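Local structure of endoglucanase E (2WAO) at residues 209-220 with 250-261. The protein is an endo-1,4-beta-glucanase whose carbohydrate esterase domain, the part described here, probably removes acetyl groups from plant cell wall polysaccharides and binds cello-oligosaccharides. Residues are numbered along the deposited sequence; the frame is centred on the assembly and turned at random.
Sequences FSKYVPQVVVIN and NYPDAHIFCCVG
Asn250 lays its amide over one face of the Phe209 ring, the planes only 11° apart, with ND2 3.3 Å from Phe209 CE1. The next side chain, Tyr251, is gripped more fully. Pro214 CD sits over the centre of the Tyr251 ring, 3.4 Å from its centroid, in a CH-pi contact, while Val217 CG2 touches Tyr251 CD2. Tyr251 OH reaches the edge of the Phe209 ring, accepts from a water that also donates to Tyr212 O, and is hydrogen-bonded to Glu126, which fixes the phenol. After the type I turn 251-254, the chain runs parallel to strand 216-220, at 16°. His255 N bonds to Gln215 O, and His255 O receives Val217 N. Ile256 CG2 meets Ile219 CD1 at 3.7 Å on the sheet face covered by Val247 and Tyr240 of helix 233-250. Phe257 N and O repeat the ladder with Val217 O and Ile219 N. With CG anti to its carbonyl carbon (chi1 -70°), Phe257 brings CD2 within 3.7 Å of Val216 CG1 on the other face. Cys259 SG packs on Val218 CG1, and Gly261 O accepts a straight 3.1 Å bond from Asn220 ND2. The connection through helix 233-250 makes a beta-alpha-beta crossover in the five-stranded parallel sheet of the SGNH (GDSL) hydrolase fold.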
loop_
_atom_site.group_PDB
_atom_site.type_symbol
_atom_site.label_atom_id
_atom_site.label_comp_id
_atom_site.label_asym_id
_atom_site.label_seq_id
_atom_site.Cartn_x
_atom_site.Cartn_y
_atom_site.Cartn_z
ATOM N N PHE A 209 -3.120 10.551 13.290
ATOM C CA PHE A 209 -3.989 10.699 12.102
ATOM C C PHE A 209 -4.154 12.143 11.582
ATOM O O PHE A 209 -4.634 12.343 10.457
ATOM C CB PHE A 209 -5.345 10.002 12.341
ATOM C CG PHE A 209 -5.248 8.506 12.241
ATOM C CD1 PHE A 209 -5.500 7.893 11.038
ATOM C CD2 PHE A 209 -4.885 7.729 13.351
ATOM C CE1 PHE A 209 -5.390 6.508 10.882
ATOM C CE2 PHE A 209 -4.749 6.318 13.232
ATOM C CZ PHE A 209 -5.015 5.708 11.996
ATOM N N SER A 210 -3.749 13.144 12.361
ATOM C CA SER A 210 -3.853 14.514 11.830
ATOM C C SER A 210 -2.784 14.795 10.777
ATOM O O SER A 210 -2.903 15.762 10.015
ATOM C CB SER A 210 -3.775 15.569 12.938
ATOM O OG SER A 210 -2.449 15.670 13.411
ATOM N N LYS A 211 -1.741 13.961 10.736
ATOM C CA LYS A 211 -0.583 14.228 9.890
ATOM C C LYS A 211 -0.865 13.932 8.431
ATOM O O LYS A 211 -0.136 14.391 7.539
ATOM C CB LYS A 211 0.631 13.425 10.370
ATOM C CG LYS A 211 1.045 13.776 11.813
ATOM C CD LYS A 211 2.387 13.070 12.077
ATOM C CE LYS A 211 2.938 13.381 13.477
ATOM N NZ LYS A 211 4.049 12.423 13.784
ATOM N N TYR A 212 -1.935 13.193 8.164
ATOM C CA TYR A 212 -2.219 12.849 6.762
ATOM C C TYR A 212 -3.711 12.645 6.633
ATOM O O TYR A 212 -4.236 11.637 7.119
ATOM C CB TYR A 212 -1.458 11.571 6.364
ATOM C CG TYR A 212 -1.565 11.177 4.884
ATOM C CD1 TYR A 212 -0.667 11.703 3.927
ATOM C CD2 TYR A 212 -2.524 10.255 4.464
ATOM C CE1 TYR A 212 -0.747 11.310 2.553
ATOM C CE2 TYR A 212 -2.596 9.849 3.107
ATOM C CZ TYR A 212 -1.731 10.415 2.161
ATOM O OH TYR A 212 -1.797 9.990 0.821
ATOM N N VAL A 213 -4.404 13.612 6.026
ATOM C CA VAL A 213 -5.860 13.499 5.937
ATOM C C VAL A 213 -6.257 13.306 4.467
ATOM O O VAL A 213 -6.313 14.260 3.709
ATOM C CB VAL A 213 -6.561 14.717 6.580
ATOM C CG1 VAL A 213 -8.100 14.587 6.431
ATOM C CG2 VAL A 213 -6.152 14.809 8.066
ATOM N N PRO A 214 -6.521 12.066 4.056
ATOM C CA PRO A 214 -6.775 11.796 2.620
ATOM C C PRO A 214 -8.225 12.231 2.283
ATOM O O PRO A 214 -9.104 12.232 3.197
ATOM C CB PRO A 214 -6.624 10.263 2.551
ATOM C CG PRO A 214 -7.133 9.807 3.873
ATOM C CD PRO A 214 -6.617 10.830 4.864
ATOM N N GLN A 215 -8.472 12.570 1.008
ATOM C CA GLN A 215 -9.810 12.825 0.530
ATOM C C GLN A 215 -10.462 11.496 0.150
ATOM O O GLN A 215 -11.674 11.442 -0.019
ATOM C CB GLN A 215 -9.807 13.780 -0.681
ATOM C CG GLN A 215 -9.156 15.144 -0.393
ATOM C CD GLN A 215 -7.671 15.196 -0.677
ATOM O OE1 GLN A 215 -7.092 14.257 -1.156
ATOM N NE2 GLN A 215 -7.052 16.322 -0.371
ATOM N N VAL A 216 -9.641 10.431 -0.024
ATOM C CA VAL A 216 -10.171 9.142 -0.482
ATOM C C VAL A 216 -9.551 8.058 0.390
ATOM O O VAL A 216 -8.344 8.079 0.615
ATOM C CB VAL A 216 -9.731 8.826 -1.939
ATOM C CG1 VAL A 216 -10.269 7.452 -2.382
ATOM C CG2 VAL A 216 -10.290 9.869 -2.890
ATOM N N VAL A 217 -10.376 7.097 0.811
ATOM C CA VAL A 217 -9.887 5.893 1.476
ATOM C C VAL A 217 -10.442 4.721 0.645
ATOM O O VAL A 217 -11.606 4.715 0.306
ATOM C CB VAL A 217 -10.360 5.822 2.958
ATOM C CG1 VAL A 217 -9.894 4.498 3.663
ATOM C CG2 VAL A 217 -9.841 7.042 3.731
ATOM N N VAL A 218 -9.605 3.727 0.369
ATOM C CA VAL A 218 -9.975 2.517 -0.352
ATOM C C VAL A 218 -9.739 1.339 0.594
ATOM O O VAL A 218 -8.625 1.156 1.117
ATOM C CB VAL A 218 -9.131 2.380 -1.668
ATOM C CG1 VAL A 218 -9.478 1.084 -2.427
ATOM C CG2 VAL A 218 -9.358 3.599 -2.602
ATOM N N ILE A 219 -10.769 0.520 0.760
ATOM C CA ILE A 219 -10.656 -0.622 1.657
ATOM C C ILE A 219 -10.777 -1.867 0.792
ATOM O O ILE A 219 -11.736 -2.008 0.048
ATOM C CB ILE A 219 -11.765 -0.576 2.746
ATOM C CG1 ILE A 219 -11.698 0.743 3.557
ATOM C CG2 ILE A 219 -11.631 -1.818 3.669
ATOM C CD1 ILE A 219 -12.879 0.965 4.560
ATOM N N ASN A 220 -9.834 -2.786 0.905
ATOM C CA ASN A 220 -9.975 -4.058 0.176
ATOM C C ASN A 220 -9.664 -5.170 1.134
ATOM O O ASN A 220 -8.525 -5.533 1.306
ATOM C CB ASN A 220 -9.109 -4.126 -1.109
ATOM C CG ASN A 220 -9.445 -5.370 -1.965
ATOM O OD1 ASN A 220 -9.869 -6.422 -1.429
ATOM N ND2 ASN A 220 -9.271 -5.258 -3.294
ATOM N N ASN A 250 -11.630 9.447 11.914
ATOM C CA ASN A 250 -10.330 10.089 11.563
ATOM C C ASN A 250 -10.469 11.148 10.466
ATOM O O ASN A 250 -9.797 12.196 10.504
ATOM C CB ASN A 250 -9.337 9.028 11.065
ATOM C CG ASN A 250 -8.857 8.065 12.157
ATOM O OD1 ASN A 250 -8.702 8.442 13.303
ATOM N ND2 ASN A 250 -8.537 6.821 11.758
ATOM N N TYR A 251 -11.320 10.860 9.466
ATOM C CA TYR A 251 -11.413 11.707 8.304
ATOM C C TYR A 251 -12.893 11.980 7.990
ATOM O O TYR A 251 -13.507 11.298 7.161
ATOM C CB TYR A 251 -10.771 11.031 7.071
ATOM C CG TYR A 251 -9.507 10.259 7.326
ATOM C CD1 TYR A 251 -8.422 10.818 8.037
ATOM C CD2 TYR A 251 -9.374 8.976 6.835
ATOM C CE1 TYR A 251 -7.236 10.041 8.269
ATOM C CE2 TYR A 251 -8.216 8.225 7.055
ATOM C CZ TYR A 251 -7.162 8.763 7.744
ATOM O OH TYR A 251 -6.044 7.960 7.932
ATOM N N PRO A 252 -13.489 12.956 8.669
ATOM C CA PRO A 252 -14.933 13.293 8.508
ATOM C C PRO A 252 -15.377 13.522 7.057
ATOM O O PRO A 252 -16.527 13.247 6.730
ATOM C CB PRO A 252 -15.064 14.653 9.235
ATOM C CG PRO A 252 -13.921 14.702 10.188
ATOM C CD PRO A 252 -12.805 13.839 9.630
ATOM N N ASP A 253 -14.456 13.981 6.215
ATOM C CA ASP A 253 -14.761 14.451 4.868
ATOM C C ASP A 253 -14.331 13.460 3.751
ATOM O O ASP A 253 -14.557 13.731 2.570
ATOM C CB ASP A 253 -14.144 15.865 4.620
ATOM C CG ASP A 253 -14.490 16.886 5.754
ATOM O OD1 ASP A 253 -15.643 16.895 6.234
ATOM O OD2 ASP A 253 -13.597 17.653 6.216
ATOM N N ALA A 254 -13.712 12.318 4.110
ATOM C CA ALA A 254 -13.198 11.394 3.101
ATOM C C ALA A 254 -14.295 10.640 2.374
ATOM O O ALA A 254 -15.334 10.298 2.977
ATOM C CB ALA A 254 -12.228 10.390 3.735
ATOM N N HIS A 255 -14.051 10.366 1.087
ATOM C CA HIS A 255 -14.870 9.443 0.280
ATOM C C HIS A 255 -14.317 8.038 0.504
ATOM O O HIS A 255 -13.109 7.806 0.284
ATOM C CB HIS A 255 -14.767 9.804 -1.192
ATOM C CG HIS A 255 -15.322 11.161 -1.527
ATOM N ND1 HIS A 255 -16.560 11.318 -2.107
ATOM C CD2 HIS A 255 -14.825 12.410 -1.348
ATOM C CE1 HIS A 255 -16.799 12.607 -2.295
ATOM N NE2 HIS A 255 -15.760 13.296 -1.841
ATOM N N ILE A 256 -15.176 7.103 0.927
ATOM C CA ILE A 256 -14.673 5.752 1.315
ATOM C C ILE A 256 -15.145 4.724 0.269
ATOM O O ILE A 256 -16.367 4.578 0.041
ATOM C CB ILE A 256 -15.150 5.331 2.740
ATOM C CG1 ILE A 256 -14.650 6.364 3.786
ATOM C CG2 ILE A 256 -14.668 3.868 3.102
ATOM C CD1 ILE A 256 -15.242 6.139 5.223
ATOM N N PHE A 257 -14.195 4.006 -0.335
ATOM C CA PHE A 257 -14.510 2.995 -1.389
ATOM C C PHE A 257 -14.271 1.613 -0.831
ATOM O O PHE A 257 -13.130 1.291 -0.445
ATOM C CB PHE A 257 -13.633 3.257 -2.628
ATOM C CG PHE A 257 -14.008 4.506 -3.342
ATOM C CD1 PHE A 257 -14.897 4.455 -4.434
ATOM C CD2 PHE A 257 -13.463 5.739 -2.951
ATOM C CE1 PHE A 257 -15.255 5.623 -5.108
ATOM C CE2 PHE A 257 -13.829 6.909 -3.616
ATOM C CZ PHE A 257 -14.711 6.858 -4.684
ATOM N N CYS A 258 -15.348 0.835 -0.723
ATOM C CA CYS A 258 -15.301 -0.542 -0.164
ATOM C C CYS A 258 -15.261 -1.565 -1.300
ATOM O O CYS A 258 -16.185 -1.601 -2.145
ATOM C CB CYS A 258 -16.537 -0.788 0.705
ATOM S SG CYS A 258 -16.608 0.334 2.101
ATOM N N CYS A 259 -14.209 -2.375 -1.362
ATOM C CA CYS A 259 -13.923 -3.112 -2.623
ATOM C C CYS A 259 -13.889 -4.604 -2.402
ATOM O O CYS A 259 -13.398 -5.060 -1.371
ATOM C CB CYS A 259 -12.566 -2.691 -3.221
ATOM S SG CYS A 259 -12.374 -0.935 -3.510
ATOM N N VAL A 260 -14.421 -5.362 -3.360
ATOM C CA VAL A 260 -14.346 -6.818 -3.301
ATOM C C VAL A 260 -13.680 -7.321 -4.600
ATOM O O VAL A 260 -14.036 -6.884 -5.668
ATOM C CB VAL A 260 -15.783 -7.408 -3.134
ATOM C CG1 VAL A 260 -15.765 -8.884 -3.282
ATOM C CG2 VAL A 260 -16.335 -7.051 -1.719
ATOM N N GLY A 261 -12.728 -8.239 -4.486
ATOM C CA GLY A 261 -12.143 -8.929 -5.643
ATOM C C GLY A 261 -10.670 -8.565 -5.679
ATOM O O GLY A 261 -10.254 -7.646 -4.989
HETATM O O HOH W 1 -3.424 9.260 8.052
HETATM O O HOH W 2 -11.437 -8.481 -2.107
#